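Long-range contacts in 2-oxo-1,2-dihydroquinoline 8-monooxygenase, oxygenase component (Pseudomonas putida, PDB 1Z02), which probably hydroxylates 2-oxo-1,2-dihydroquinoline at carbon 8, as the oxygenase component of a two-component monooxygenase with a Rieske [2Fe-2S] cluster and a mononuclear iron: residues A[221-230]-A[356-365]; A[184-192]-A[305-315]. All blocks are in the same frame, centred on the assembly; numbering follows the deposited sequence.

Interaction 1 (A[221-230]-A[356-365]). With FE (Fe (III) ion), chain G.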
# COMPACT_ATOMS: atom_id res chain seq x y z
N HIS A 221 15.43 -28.67 -9.21
CA HIS A 221 15.30 -27.35 -9.85
C HIS A 221 16.61 -26.87 -10.44
O HIS A 221 17.14 -25.82 -10.08
CB HIS A 221 14.71 -26.30 -8.89
CG HIS A 221 15.53 -26.05 -7.66
ND1 HIS A 221 15.67 -26.98 -6.65
CD2 HIS A 221 16.20 -24.95 -7.24
CE1 HIS A 221 16.38 -26.46 -5.66
NE2 HIS A 221 16.71 -25.23 -6.00
N ILE A 222 17.12 -27.65 -11.39
CA ILE A 222 18.38 -27.33 -12.06
C ILE A 222 18.33 -26.02 -12.86
O ILE A 222 19.27 -25.23 -12.83
CB ILE A 222 18.80 -28.47 -13.03
CG1 ILE A 222 20.08 -28.11 -13.78
CG2 ILE A 222 17.66 -28.80 -14.01
CD1 ILE A 222 20.57 -29.20 -14.75
N LEU A 223 17.24 -25.81 -13.58
CA LEU A 223 17.08 -24.61 -14.39
C LEU A 223 17.35 -23.31 -13.61
O LEU A 223 17.76 -22.31 -14.19
CB LEU A 223 15.66 -24.59 -14.97
CG LEU A 223 15.39 -25.06 -16.40
CD1 LEU A 223 16.29 -25.95 -16.82
CD2 LEU A 223 14.25 -25.80 -16.48
N VAL A 224 17.14 -23.37 -12.30
CA VAL A 224 17.33 -22.23 -11.41
C VAL A 224 18.81 -21.94 -11.12
O VAL A 224 19.19 -20.78 -11.00
CB VAL A 224 16.59 -22.45 -10.06
CG1 VAL A 224 16.96 -21.35 -9.06
CG2 VAL A 224 15.06 -22.50 -10.29
N HIS A 225 19.63 -22.98 -11.04
CA HIS A 225 21.05 -22.84 -10.72
C HIS A 225 22.01 -23.19 -11.85
O HIS A 225 23.22 -23.11 -11.67
CB HIS A 225 21.40 -23.72 -9.51
CG HIS A 225 20.62 -23.41 -8.28
ND1 HIS A 225 20.93 -22.36 -7.44
CD2 HIS A 225 19.52 -24.00 -7.75
CE1 HIS A 225 20.05 -22.31 -6.46
NE2 HIS A 225 19.18 -23.29 -6.63
N LYS A 226 21.48 -23.61 -13.00
CA LYS A 226 22.34 -24.01 -14.12
C LYS A 226 23.34 -22.96 -14.57
O LYS A 226 24.44 -23.31 -14.98
CB LYS A 226 21.49 -24.45 -15.32
CG LYS A 226 20.51 -23.39 -15.78
CD LYS A 226 19.69 -23.81 -16.99
CE LYS A 226 20.49 -23.89 -18.28
NZ LYS A 226 21.30 -25.11 -18.46
N ASP A 227 22.97 -21.68 -14.51
CA ASP A 227 23.85 -20.59 -14.95
C ASP A 227 24.75 -20.03 -13.84
O ASP A 227 25.57 -19.15 -14.09
CB ASP A 227 23.02 -19.45 -15.55
CG ASP A 227 22.25 -19.87 -16.78
OD1 ASP A 227 21.45 -19.07 -17.32
OD2 ASP A 227 22.45 -21.02 -17.23
N ASN A 228 24.58 -20.52 -12.62
CA ASN A 228 25.40 -20.03 -11.51
C ASN A 228 26.89 -20.18 -11.83
O ASN A 228 27.34 -21.19 -12.38
CB ASN A 228 25.06 -20.78 -10.23
CG ASN A 228 23.66 -20.47 -9.73
OD1 ASN A 228 22.95 -19.63 -10.28
ND2 ASN A 228 23.26 -21.16 -8.67
N THR A 229 27.65 -19.15 -11.47
CA THR A 229 29.08 -19.13 -11.73
C THR A 229 29.83 -20.30 -11.11
O THR A 229 30.71 -20.88 -11.75
CB THR A 229 29.70 -17.82 -11.22
OG1 THR A 229 29.07 -16.72 -11.87
CG2 THR A 229 31.18 -17.76 -11.50
N ILE A 230 29.49 -20.66 -9.87
CA ILE A 230 30.17 -21.76 -9.20
C ILE A 230 30.03 -23.08 -9.96
O ILE A 230 30.95 -23.90 -10.00
CB ILE A 230 29.64 -21.95 -7.77
CG1 ILE A 230 30.48 -23.01 -7.06
CG2 ILE A 230 28.17 -22.35 -7.82
CD1 ILE A 230 30.18 -23.17 -5.58
N LEU A 356 30.50 -16.69 -3.98
CA LEU A 356 30.12 -17.75 -4.91
C LEU A 356 28.98 -18.67 -4.49
O LEU A 356 28.24 -19.14 -5.35
CB LEU A 356 31.34 -18.61 -5.25
CG LEU A 356 32.50 -17.95 -6.01
CD1 LEU A 356 33.60 -18.97 -6.23
CD2 LEU A 356 32.01 -17.44 -7.37
N CYS A 357 28.84 -18.92 -3.20
CA CYS A 357 27.78 -19.81 -2.73
C CYS A 357 26.57 -19.17 -2.06
O CYS A 357 25.47 -19.23 -2.60
CB CYS A 357 28.38 -20.86 -1.80
SG CYS A 357 29.60 -21.91 -2.63
N LEU A 358 26.76 -18.56 -0.90
CA LEU A 358 25.64 -17.93 -0.21
C LEU A 358 24.96 -16.89 -1.10
O LEU A 358 23.75 -16.68 -1.00
CB LEU A 358 26.11 -17.29 1.10
CG LEU A 358 26.64 -18.26 2.17
CD1 LEU A 358 26.61 -17.59 3.53
CD2 LEU A 358 25.76 -19.52 2.20
N HIS A 359 25.73 -16.26 -1.98
CA HIS A 359 25.19 -15.27 -2.91
C HIS A 359 25.08 -15.83 -4.33
O HIS A 359 24.00 -15.89 -4.90
CB HIS A 359 26.07 -14.03 -2.94
CG HIS A 359 25.74 -13.01 -1.90
ND1 HIS A 359 24.49 -12.44 -1.80
CD2 HIS A 359 26.49 -12.44 -0.93
CE1 HIS A 359 24.49 -11.56 -0.81
NE2 HIS A 359 25.69 -11.54 -0.27
N GLY A 360 26.21 -16.23 -4.89
CA GLY A 360 26.24 -16.74 -6.25
C GLY A 360 25.31 -17.90 -6.57
O GLY A 360 24.76 -17.98 -7.67
N PHE A 361 25.12 -18.79 -5.61
CA PHE A 361 24.26 -19.95 -5.80
C PHE A 361 22.83 -19.68 -5.32
O PHE A 361 21.87 -19.78 -6.09
CB PHE A 361 24.83 -21.15 -5.03
CG PHE A 361 24.14 -22.45 -5.31
CD1 PHE A 361 24.39 -23.15 -6.49
CD2 PHE A 361 23.22 -22.97 -4.40
CE1 PHE A 361 23.73 -24.35 -6.75
CE2 PHE A 361 22.56 -24.16 -4.66
CZ PHE A 361 22.81 -24.86 -5.83
N ASN A 362 22.70 -19.33 -4.04
CA ASN A 362 21.38 -19.09 -3.44
C ASN A 362 20.59 -17.83 -3.80
O ASN A 362 19.40 -17.78 -3.55
CB ASN A 362 21.50 -19.21 -1.91
CG ASN A 362 21.82 -20.63 -1.48
OD1 ASN A 362 22.86 -20.90 -0.88
ND2 ASN A 362 20.92 -21.54 -1.79
N ASP A 363 21.23 -16.82 -4.38
CA ASP A 363 20.47 -15.62 -4.75
C ASP A 363 19.41 -15.99 -5.79
O ASP A 363 18.35 -15.38 -5.85
CB ASP A 363 21.38 -14.55 -5.33
CG ASP A 363 22.14 -13.78 -4.27
OD1 ASP A 363 22.99 -12.93 -4.64
OD2 ASP A 363 21.88 -14.01 -3.06
N SER A 364 19.70 -17.00 -6.60
CA SER A 364 18.76 -17.45 -7.63
C SER A 364 17.47 -17.99 -7.03
O SER A 364 16.40 -17.87 -7.62
CB SER A 364 19.40 -18.53 -8.51
OG SER A 364 20.52 -18.02 -9.19
N ASP A 365 17.58 -18.57 -5.84
CA ASP A 365 16.42 -19.13 -5.15
C ASP A 365 15.46 -18.05 -4.69
O ASP A 365 14.27 -18.32 -4.50
CB ASP A 365 16.88 -19.95 -3.95
CG ASP A 365 17.46 -21.27 -4.37
OD1 ASP A 365 18.51 -21.67 -3.81
OD2 ASP A 365 16.84 -21.89 -5.27
FE FE G . 18.00 -23.76 -5.03
O HOH W 1 19.71 -18.59 -12.35
O HOH W 2 26.17 -17.17 -9.84
O HOH W 3 27.94 -18.90 -8.22
O HOH W 4 19.00 -25.33 -3.65
O HOH W 5 17.34 -23.74 -2.88

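Interaction 2 (A[184-192]-A[305-315])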
# COMPACT_ATOMS: atom_id res chain seq x y z
N LEU A 184 30.07 -41.44 2.22
CA LEU A 184 30.68 -40.57 1.22
C LEU A 184 31.17 -39.21 1.70
O LEU A 184 31.61 -38.40 0.89
CB LEU A 184 29.70 -40.39 0.06
CG LEU A 184 29.35 -41.68 -0.67
CD1 LEU A 184 28.10 -41.46 -1.53
CD2 LEU A 184 30.55 -42.14 -1.50
N TRP A 185 31.09 -38.95 3.00
CA TRP A 185 31.54 -37.66 3.53
C TRP A 185 31.62 -37.64 5.05
O TRP A 185 30.91 -38.38 5.74
CB TRP A 185 30.63 -36.54 3.03
CG TRP A 185 29.19 -36.67 3.45
CD1 TRP A 185 28.66 -36.42 4.69
CD2 TRP A 185 28.09 -37.10 2.64
NE1 TRP A 185 27.31 -36.65 4.69
CE2 TRP A 185 26.93 -37.07 3.44
CE3 TRP A 185 27.98 -37.50 1.30
CZ2 TRP A 185 25.67 -37.43 2.95
CZ3 TRP A 185 26.72 -37.86 0.81
CH2 TRP A 185 25.59 -37.82 1.64
N PRO A 186 32.49 -36.78 5.61
CA PRO A 186 32.64 -36.67 7.06
C PRO A 186 31.45 -35.99 7.76
O PRO A 186 30.69 -35.24 7.14
CB PRO A 186 33.94 -35.89 7.22
CG PRO A 186 33.97 -35.03 6.00
CD PRO A 186 33.51 -35.98 4.91
N SER A 187 31.31 -36.26 9.06
CA SER A 187 30.23 -35.71 9.87
C SER A 187 30.12 -34.19 9.85
O SER A 187 31.12 -33.49 10.03
CB SER A 187 30.39 -36.19 11.32
OG SER A 187 30.23 -37.59 11.44
N SER A 188 28.91 -33.69 9.64
CA SER A 188 28.66 -32.26 9.63
C SER A 188 28.56 -31.76 11.06
O SER A 188 27.91 -32.39 11.91
CB SER A 188 27.36 -31.92 8.89
OG SER A 188 27.45 -32.24 7.51
N PRO A 189 29.21 -30.63 11.37
CA PRO A 189 29.17 -30.07 12.72
C PRO A 189 27.85 -29.35 12.99
O PRO A 189 27.12 -29.00 12.06
CB PRO A 189 30.36 -29.12 12.72
CG PRO A 189 30.38 -28.61 11.32
CD PRO A 189 30.15 -29.88 10.51
N SER A 190 27.55 -29.15 14.27
CA SER A 190 26.33 -28.47 14.70
C SER A 190 26.74 -27.12 15.27
O SER A 190 27.91 -26.93 15.62
CB SER A 190 25.63 -29.30 15.78
OG SER A 190 24.50 -28.62 16.31
N VAL A 191 25.82 -26.16 15.36
CA VAL A 191 26.20 -24.87 15.93
C VAL A 191 26.36 -25.06 17.45
O VAL A 191 26.85 -24.18 18.16
CB VAL A 191 25.17 -23.73 15.66
CG1 VAL A 191 24.85 -23.66 14.22
CG2 VAL A 191 23.97 -23.88 16.52
N LEU A 192 25.95 -26.23 17.95
CA LEU A 192 26.06 -26.55 19.37
C LEU A 192 27.42 -27.14 19.73
O LEU A 192 27.79 -27.18 20.90
CB LEU A 192 24.96 -27.54 19.79
CG LEU A 192 23.50 -27.08 19.76
CD1 LEU A 192 22.60 -28.24 20.14
CD2 LEU A 192 23.29 -25.92 20.73
N GLU A 305 24.43 -31.17 4.48
CA GLU A 305 25.69 -31.80 4.85
C GLU A 305 26.68 -31.76 3.70
O GLU A 305 26.30 -31.86 2.53
CB GLU A 305 25.45 -33.26 5.25
CG GLU A 305 24.45 -33.43 6.37
CD GLU A 305 24.06 -34.87 6.60
OE1 GLU A 305 22.84 -35.15 6.63
OE2 GLU A 305 24.97 -35.71 6.75
N ASN A 306 27.96 -31.62 4.04
CA ASN A 306 29.04 -31.60 3.06
C ASN A 306 28.90 -30.51 1.99
O ASN A 306 29.16 -30.74 0.80
CB ASN A 306 29.14 -32.97 2.38
CG ASN A 306 30.57 -33.32 2.03
OD1 ASN A 306 31.46 -33.27 2.88
ND2 ASN A 306 30.79 -33.69 0.78
N TRP A 307 28.52 -29.31 2.43
CA TRP A 307 28.36 -28.18 1.53
C TRP A 307 28.86 -26.90 2.21
O TRP A 307 28.55 -26.63 3.38
CB TRP A 307 26.89 -28.03 1.14
CG TRP A 307 26.62 -26.96 0.12
CD1 TRP A 307 26.41 -25.63 0.36
CD2 TRP A 307 26.56 -27.13 -1.30
NE1 TRP A 307 26.22 -24.96 -0.82
CE2 TRP A 307 26.31 -25.86 -1.86
CE3 TRP A 307 26.70 -28.23 -2.16
CZ2 TRP A 307 26.19 -25.65 -3.24
CZ3 TRP A 307 26.58 -28.02 -3.53
CH2 TRP A 307 26.33 -26.74 -4.06
N PRO A 308 29.65 -26.09 1.49
CA PRO A 308 30.08 -26.31 0.10
C PRO A 308 31.28 -27.25 -0.05
O PRO A 308 31.64 -27.65 -1.16
CB PRO A 308 30.39 -24.89 -0.39
CG PRO A 308 30.86 -24.22 0.83
CD PRO A 308 29.93 -24.71 1.91
N GLU A 309 31.91 -27.58 1.07
CA GLU A 309 33.05 -28.49 1.09
C GLU A 309 33.02 -29.37 2.34
O GLU A 309 32.26 -29.13 3.28
CB GLU A 309 34.36 -27.69 1.06
CG GLU A 309 34.62 -26.99 -0.26
CD GLU A 309 35.81 -26.05 -0.20
OE1 GLU A 309 36.27 -25.61 -1.28
OE2 GLU A 309 36.29 -25.76 0.91
N GLU A 310 33.87 -30.40 2.35
CA GLU A 310 33.92 -31.32 3.48
C GLU A 310 34.18 -30.59 4.78
O GLU A 310 34.92 -29.61 4.82
CB GLU A 310 35.00 -32.38 3.25
CG GLU A 310 34.94 -33.04 1.90
CD GLU A 310 35.91 -34.19 1.78
OE1 GLU A 310 36.04 -34.74 0.67
OE2 GLU A 310 36.55 -34.54 2.79
N HIS A 311 33.57 -31.09 5.85
CA HIS A 311 33.70 -30.50 7.18
C HIS A 311 32.97 -29.17 7.33
O HIS A 311 33.00 -28.55 8.39
CB HIS A 311 35.18 -30.32 7.56
CG HIS A 311 35.95 -31.60 7.58
ND1 HIS A 311 36.67 -32.05 6.49
CD2 HIS A 311 36.09 -32.54 8.54
CE1 HIS A 311 37.22 -33.22 6.79
NE2 HIS A 311 36.88 -33.54 8.02
N VAL A 312 32.33 -28.73 6.25
CA VAL A 312 31.56 -27.49 6.26
C VAL A 312 30.11 -27.89 6.01
O VAL A 312 29.86 -28.81 5.23
CB VAL A 312 32.00 -26.53 5.14
CG1 VAL A 312 31.16 -25.26 5.18
CG2 VAL A 312 33.48 -26.19 5.29
N VAL A 313 29.17 -27.22 6.67
CA VAL A 313 27.75 -27.51 6.51
C VAL A 313 26.93 -26.22 6.42
O VAL A 313 27.28 -25.22 7.05
CB VAL A 313 27.22 -28.37 7.70
CG1 VAL A 313 27.42 -27.63 9.01
CG2 VAL A 313 25.74 -28.67 7.50
N GLN A 314 25.86 -26.24 5.62
CA GLN A 314 25.01 -25.07 5.47
C GLN A 314 23.65 -25.27 6.13
O GLN A 314 22.98 -26.28 5.91
CB GLN A 314 24.80 -24.71 4.00
CG GLN A 314 24.02 -23.40 3.81
CD GLN A 314 24.05 -22.88 2.38
OE1 GLN A 314 25.08 -22.96 1.70
NE2 GLN A 314 22.94 -22.32 1.91
N TYR A 315 23.26 -24.29 6.94
CA TYR A 315 21.98 -24.31 7.64
C TYR A 315 21.16 -23.11 7.22
O TYR A 315 21.70 -22.02 7.03
CB TYR A 315 22.19 -24.24 9.16
CG TYR A 315 22.84 -25.46 9.76
CD1 TYR A 315 24.11 -25.38 10.33
CD2 TYR A 315 22.17 -26.68 9.80
CE1 TYR A 315 24.70 -26.49 10.92
CE2 TYR A 315 22.75 -27.79 10.39
CZ TYR A 315 24.02 -27.69 10.94
OH TYR A 315 24.61 -28.80 11.51
O HOH W 6 32.81 -35.67 -0.29
O HOH W 7 31.28 -33.19 5.74
O HOH W 8 29.61 -30.95 6.68
O HOH W 9 26.96 -35.84 8.73

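Interaction 1 (A[221-230]-A[356-365])
H225 and D365 meet at the catalytic-domain iron, where with H221 they form the facial triad of two histidines and one carboxylate found in Rieske oxygenases. In H225, CG sits anti to the carbonyl carbon (chi1 -59°), which carries the imidazole across to the 356-365 segment. H225 CB touches F361 CE1 at 3.7 Å, and H225 CG lies 3.6 Å from F361 CZ. From there the ring lies over the phenyl as an offset stack, centroids 3.9 Å apart and planes 12° from parallel, with ND1 above the centre of the phenyl. V224 CG1 lies over the rim of the opposite face, so the imidazole is sandwiched between a methyl and a phenyl. At the tip, H225 NE2 binds the iron at 2.0 Å, while CE1 comes close to D365 OD1. H221 NE2 binds the iron at 2.2 Å. D365 chelates through both oxygens, its carboxylate turned steeply against the H225 ring, and two waters complete the shell. An alanine in place of F361 would probably leave one face of the H225 imidazole without its stack, giving this iron ligand more freedom to tilt.

N228 backs up the stack. Its amide stands nearly upright to the phenyl; N228 ND2 gives a weak, bent bond to F361 O (3.2 Å, 125° at the hydrogen), while N228 OD1 lies 3.1 Å from S364 OG. I230 CD1 presses on C357 SG, and single waters join T229 N to G360 O and I230 N to L356 O. W106 and H108 of a neighbouring subunit pack against V224 and H221, respectively. The carboxylate has second-shell support too: N215 bonds D365 OD2, and N362 ND2, with the oxygen near its amide plane, reaches D365 OD1 at 3.1 Å.

Interaction 2 (A[184-192]-A[305-315])
W185 lies with one face of its indole against N306, where the 184-192 loop crosses one end of the antiparallel sheet in the Bet v 1-like catalytic domain. N306 CB sits over the five-membered ring, 4.2 Å from its centroid, in a CH-pi contact, and the amide runs only 20° off the indole plane. Indole CG lies between the backbone N and carbonyl carbon (chi1 61°), which lays the ring face against N306 CB. W185 CB itself is 3.4 Å from N306 CG. The carboxylate of E305 stands almost perpendicular to the indole: W185 NE1 donates in its own ring plane to E305 OE2 (3.3 Å), meeting that oxygen from above the carboxylate plane. R293 holds OE1 in a salt bridge, and H291 O takes the amide hydrogen bond of N306 ND2.

Next along the loop, P186 places CG over the H311 ring, 3.9 Å from its centroid. S188 CB packs on V313 CB, and P189 slides past V313 in the opposite direction. Three waters link N306 to the loop, one bridging S188 OG, N306 N and V312 O. Y315 meets P189 O with its ring edge, and its OH donates to that carbonyl at 2.6 Å.

Overall arrangement
The two contacts belong to one catalytic domain, their centres about 19 Å apart, and their segments alternate along the chain: 184-192, 221-230, 305-315, 356-365. They come together through the second segment of each. Strand 313-320, an inner strand of the antiparallel sheet, and the loop before it face the end of helix 339-359 and the turn that follows: Q314 NE2 probably bonds N362 OD1 at 3.1 Å, P308 packs on C357, and W307 meets F361. Interaction 2 fastens a loop leading into strand 196-206 onto the sheet, whereas interaction 1 builds the iron site between helices 222-225 and 363-376, beside the Rieske cluster ligand H108 of a neighbouring subunit, consistent with electron transfer across the trimer interface.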